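Local coordinates for acetate kinase (Entamoeba histolytica, PDB 4H0O), which probably transfers a phosphoryl group between acetate and a phosphate donor, forming acetyl phosphate as a magnesium-dependent member of the acetokinase family, at residues Lys196-Val201 / Ile371-Met376; Gly325-Leu330 / Asp349-Leu354. All coordinates share one frame; numbering follows the deposited sequence.

Contact 1: Lys196-Val201 / Ile371-Met376; sequences KNVIDV and IEFLTM
Phe-373 sets the far rim of its ring against two aliphatic side chains of the 196-201 loop, and both meet it at the edge, close to the ring plane. The nearer is Val-198, whose CG1 lies 3.7 Å from Phe-373 CE1 and just as near to CZ, so one methyl faces the CE1-CZ side of the ring. The two side chains approach from opposite directions; on the valine, CG1 stands anti to the backbone N (chi1 153°), which turns this methyl to the ring. Ile-199 adds its branch methyl, CG2, obliquely at 4.2 Å from Phe-373 CZ. No hydrogen bond links the segments, and the join is wholly apolar. In the fold, a member of the ASKHA superfamily with a ribonuclease H-like core, the loop connects helix 185-195 to strand 205-211, while Phe-373 sits on 372-373, the outermost strand at one end of a six-stranded mixed sheet. The phenylalanine therefore reaches inward past strand 382-385, touching Gln-382 and Cys-384 on its way to the loop. Ile-371, two residues earlier, also points its CB toward the loop but makes no close contact with it, and packs on Ser-194 of helix 185-195 and on Pro-387.

Contact 2: Gly325-Leu330 / Asp349-Leu354; sequences GGLDLL and DKMKFL
Leu-327 makes the closest touch to the 349-354 segment, and the backbone leading up to it is set by two glycines. Gly-325, with a positive phi of 88°, is the C-prime residue of a Schellman motif that closes helix 299-324: Gly-326 N bonds to Met-321 O and Gly-325 N to Val-322 O. From this turn the chain runs out to Leu-327, whose CG is anti to the backbone N (chi1 175°). Its CD2 then meets the terminal methyl of Met-351, 3.7 Å from CE, the two side chains crossing at about a right angle. Leu-327 also packs on Ile-207 of strand 205-211 and on Met-321 of helix 299-324. This is the passage from helix 299-324 into strand 329-333, a central parallel strand of the six-stranded mixed sheet; Met-351 comes from just beyond helix 341-350, as the first residue to leave helical geometry. Further along, Leu-330 turns toward the same side chain, its CD2 4.4 Å from Met-351 SD, a looser touch. The bend at chi3 (57°) turns the methyl to Leu-327 while the sulfur remains beside Leu-330. Ile-317 of helix 299-324 touches both Leu-330 and Met-351, and Val-322 of the second subunit packs on Met-351. Past the methionine the chain makes a short 3-10 turn (352-354), with Leu-354 N bonded to Met-351 O at 3.1 Å.

How the contacts relate
Both contacts are apolar and lack hydrogen bonds across their segments, yet they differ in setting. Contact 1 lies at the surface, where an aromatic edge meets branched aliphatic methyls from a loop; contact 2 is buried, and a methionine thioether packs on one leucine just before a central strand and on another within it. The same six-stranded sheet receives both, and along the sequence contact 2 is nested within the span closed by contact 1. Leu-329 joins them directly: its CD2 lies 4.0 Å from Ile-199 CD1, and its CD1 is 4.1 Å from Phe-373 CE2. The second subunit packs against contact 2, whereas no other chain of the assembly touches the segments of contact 1.

Contact 1: Lys196-Val201 / Ile371-Met376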
# COMPACT_ATOMS: atom_id res chain seq x y z
N LYS B 196 1.36 27.79 -10.42
CA LYS B 196 1.61 28.24 -11.78
C LYS B 196 2.23 29.64 -11.84
O LYS B 196 2.80 30.03 -12.86
CB LYS B 196 0.33 28.17 -12.62
CG LYS B 196 -0.20 26.76 -12.80
CD LYS B 196 -1.40 26.71 -13.74
CE LYS B 196 -1.87 25.27 -13.93
NZ LYS B 196 -3.12 25.18 -14.73
N ASN B 197 2.12 30.38 -10.74
CA ASN B 197 2.76 31.69 -10.63
C ASN B 197 4.20 31.58 -10.15
O ASN B 197 4.90 32.58 -10.01
CB ASN B 197 1.99 32.59 -9.66
CG ASN B 197 0.64 33.03 -10.21
OD1 ASN B 197 0.42 33.03 -11.42
ND2 ASN B 197 -0.25 33.43 -9.31
N VAL B 198 4.63 30.34 -9.90
CA VAL B 198 5.88 30.12 -9.17
C VAL B 198 6.79 29.07 -9.83
O VAL B 198 8.02 29.16 -9.73
CB VAL B 198 5.57 29.79 -7.68
CG1 VAL B 198 6.65 28.94 -7.05
CG2 VAL B 198 5.36 31.07 -6.89
N ILE B 199 6.20 28.09 -10.51
CA ILE B 199 6.97 27.09 -11.24
C ILE B 199 6.34 26.76 -12.60
O ILE B 199 5.18 27.09 -12.86
CB ILE B 199 7.10 25.76 -10.46
CG1 ILE B 199 5.73 25.11 -10.26
CG2 ILE B 199 7.80 25.98 -9.12
CD1 ILE B 199 5.79 23.60 -10.13
N ASP B 200 7.11 26.10 -13.46
CA ASP B 200 6.60 25.61 -14.74
C ASP B 200 5.86 24.29 -14.50
O ASP B 200 6.45 23.22 -14.61
CB ASP B 200 7.75 25.41 -15.73
CG ASP B 200 7.27 25.25 -17.17
OD1 ASP B 200 6.09 24.88 -17.39
OD2 ASP B 200 8.08 25.49 -18.08
N VAL B 201 4.57 24.38 -14.18
CA VAL B 201 3.76 23.20 -13.87
C VAL B 201 3.64 22.25 -15.06
O VAL B 201 3.71 21.03 -14.89
CB VAL B 201 2.35 23.61 -13.37
CG1 VAL B 201 1.43 22.40 -13.32
CG2 VAL B 201 2.42 24.26 -12.00
N ILE B 371 2.98 30.36 0.31
CA ILE B 371 3.88 29.49 -0.43
C ILE B 371 5.33 29.94 -0.28
O ILE B 371 5.69 31.04 -0.68
CB ILE B 371 3.52 29.45 -1.93
CG1 ILE B 371 2.09 28.93 -2.12
CG2 ILE B 371 4.51 28.59 -2.69
CD1 ILE B 371 1.61 28.99 -3.55
N GLU B 372 6.15 29.07 0.30
CA GLU B 372 7.56 29.37 0.51
C GLU B 372 8.41 28.11 0.50
O GLU B 372 8.09 27.13 1.18
CB GLU B 372 7.76 30.13 1.83
CG GLU B 372 6.98 29.54 3.00
CD GLU B 372 7.18 30.33 4.28
OE1 GLU B 372 8.34 30.57 4.66
OE2 GLU B 372 6.17 30.71 4.91
N PHE B 373 9.49 28.12 -0.28
CA PHE B 373 10.38 26.98 -0.38
C PHE B 373 11.19 26.80 0.90
O PHE B 373 11.72 27.76 1.45
CB PHE B 373 11.32 27.13 -1.57
CG PHE B 373 10.63 27.08 -2.90
CD1 PHE B 373 10.07 28.22 -3.46
CD2 PHE B 373 10.53 25.89 -3.60
CE1 PHE B 373 9.43 28.17 -4.68
CE2 PHE B 373 9.89 25.83 -4.82
CZ PHE B 373 9.34 26.97 -5.36
N LEU B 374 11.27 25.56 1.38
CA LEU B 374 12.01 25.25 2.59
C LEU B 374 13.37 24.64 2.28
O LEU B 374 14.23 24.52 3.16
CB LEU B 374 11.19 24.31 3.48
CG LEU B 374 9.75 24.77 3.74
CD1 LEU B 374 9.02 23.83 4.70
CD2 LEU B 374 9.74 26.19 4.27
N THR B 375 13.57 24.26 1.02
CA THR B 375 14.85 23.74 0.56
C THR B 375 15.75 24.86 0.04
O THR B 375 15.26 25.90 -0.39
CB THR B 375 14.70 22.69 -0.56
OG1 THR B 375 13.58 23.02 -1.39
CG2 THR B 375 14.48 21.31 0.02
N MET B 376 17.06 24.62 0.09
CA MET B 376 18.01 25.50 -0.57
C MET B 376 17.69 25.51 -2.07
O MET B 376 17.20 24.52 -2.61
CB MET B 376 19.44 24.97 -0.37
CG MET B 376 19.79 24.62 1.07
SD MET B 376 19.76 26.05 2.18
CE MET B 376 20.31 25.31 3.72

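Contact 2: Gly325-Leu330 / Asp349-Leu354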
# COMPACT_ATOMS: atom_id res chain seq x y z
N GLY B 325 7.66 8.82 -12.74
CA GLY B 325 8.94 8.87 -13.44
C GLY B 325 9.93 9.88 -12.90
O GLY B 325 10.83 10.32 -13.63
N GLY B 326 9.80 10.26 -11.63
CA GLY B 326 10.71 11.22 -11.03
C GLY B 326 10.06 12.18 -10.05
O GLY B 326 8.90 12.01 -9.69
N LEU B 327 10.82 13.19 -9.63
CA LEU B 327 10.35 14.13 -8.62
C LEU B 327 11.11 15.46 -8.69
O LEU B 327 12.32 15.50 -8.45
CB LEU B 327 10.50 13.53 -7.22
CG LEU B 327 10.16 14.46 -6.06
CD1 LEU B 327 8.70 14.85 -6.11
CD2 LEU B 327 10.50 13.82 -4.72
N ASP B 328 10.40 16.53 -9.01
CA ASP B 328 10.99 17.86 -9.03
C ASP B 328 10.60 18.66 -7.78
O ASP B 328 11.40 19.41 -7.23
CB ASP B 328 10.55 18.63 -10.28
CG ASP B 328 10.94 17.92 -11.56
OD1 ASP B 328 12.05 17.35 -11.61
OD2 ASP B 328 10.14 17.94 -12.52
N LEU B 329 9.36 18.48 -7.34
CA LEU B 329 8.83 19.27 -6.24
C LEU B 329 7.93 18.47 -5.31
O LEU B 329 6.93 17.89 -5.75
CB LEU B 329 8.05 20.48 -6.77
CG LEU B 329 7.39 21.38 -5.72
CD1 LEU B 329 8.44 22.03 -4.83
CD2 LEU B 329 6.50 22.44 -6.36
N LEU B 330 8.30 18.43 -4.03
CA LEU B 330 7.46 17.84 -3.00
C LEU B 330 6.76 18.97 -2.24
O LEU B 330 7.41 19.90 -1.75
CB LEU B 330 8.30 17.00 -2.04
CG LEU B 330 7.56 16.33 -0.87
CD1 LEU B 330 6.66 15.22 -1.38
CD2 LEU B 330 8.53 15.79 0.19
N ASP B 349 14.42 13.88 5.70
CA ASP B 349 15.59 13.11 6.11
C ASP B 349 15.59 11.71 5.50
O ASP B 349 16.64 11.17 5.17
CB ASP B 349 15.70 13.05 7.64
CG ASP B 349 16.31 14.31 8.25
OD1 ASP B 349 16.84 15.15 7.48
OD2 ASP B 349 16.27 14.45 9.49
N LYS B 350 14.40 11.14 5.34
CA LYS B 350 14.24 9.84 4.69
C LYS B 350 14.65 9.93 3.22
O LYS B 350 15.11 8.95 2.63
CB LYS B 350 12.78 9.37 4.76
CG LYS B 350 12.28 9.03 6.15
CD LYS B 350 13.02 7.85 6.74
CE LYS B 350 12.57 7.56 8.17
NZ LYS B 350 13.56 6.73 8.91
N MET B 351 14.49 11.11 2.65
CA MET B 351 14.66 11.32 1.21
C MET B 351 15.86 12.20 0.87
O MET B 351 15.97 12.69 -0.25
CB MET B 351 13.39 11.92 0.62
CG MET B 351 12.13 11.10 0.88
SD MET B 351 10.64 11.97 0.38
CE MET B 351 11.02 12.29 -1.35
N LYS B 352 16.75 12.38 1.84
CA LYS B 352 17.97 13.16 1.62
C LYS B 352 18.82 12.54 0.51
O LYS B 352 19.48 13.25 -0.25
CB LYS B 352 18.78 13.27 2.92
CG LYS B 352 19.89 14.31 2.89
CD LYS B 352 20.75 14.28 4.16
CE LYS B 352 19.89 14.32 5.42
NZ LYS B 352 20.71 14.46 6.67
N PHE B 353 18.78 11.21 0.41
CA PHE B 353 19.56 10.49 -0.59
C PHE B 353 19.12 10.77 -2.03
O PHE B 353 19.85 10.48 -2.98
CB PHE B 353 19.57 8.98 -0.31
CG PHE B 353 18.32 8.27 -0.76
CD1 PHE B 353 17.18 8.26 0.04
CD2 PHE B 353 18.28 7.59 -1.97
CE1 PHE B 353 16.04 7.60 -0.36
CE2 PHE B 353 17.14 6.92 -2.38
CZ PHE B 353 16.01 6.93 -1.57
N LEU B 354 17.93 11.34 -2.19
CA LEU B 354 17.38 11.64 -3.52
C LEU B 354 17.67 13.08 -3.96
O LEU B 354 17.28 13.49 -5.06
CB LEU B 354 15.87 11.39 -3.54
CG LEU B 354 15.38 9.95 -3.35
CD1 LEU B 354 13.94 9.92 -2.85
CD2 LEU B 354 15.51 9.15 -4.64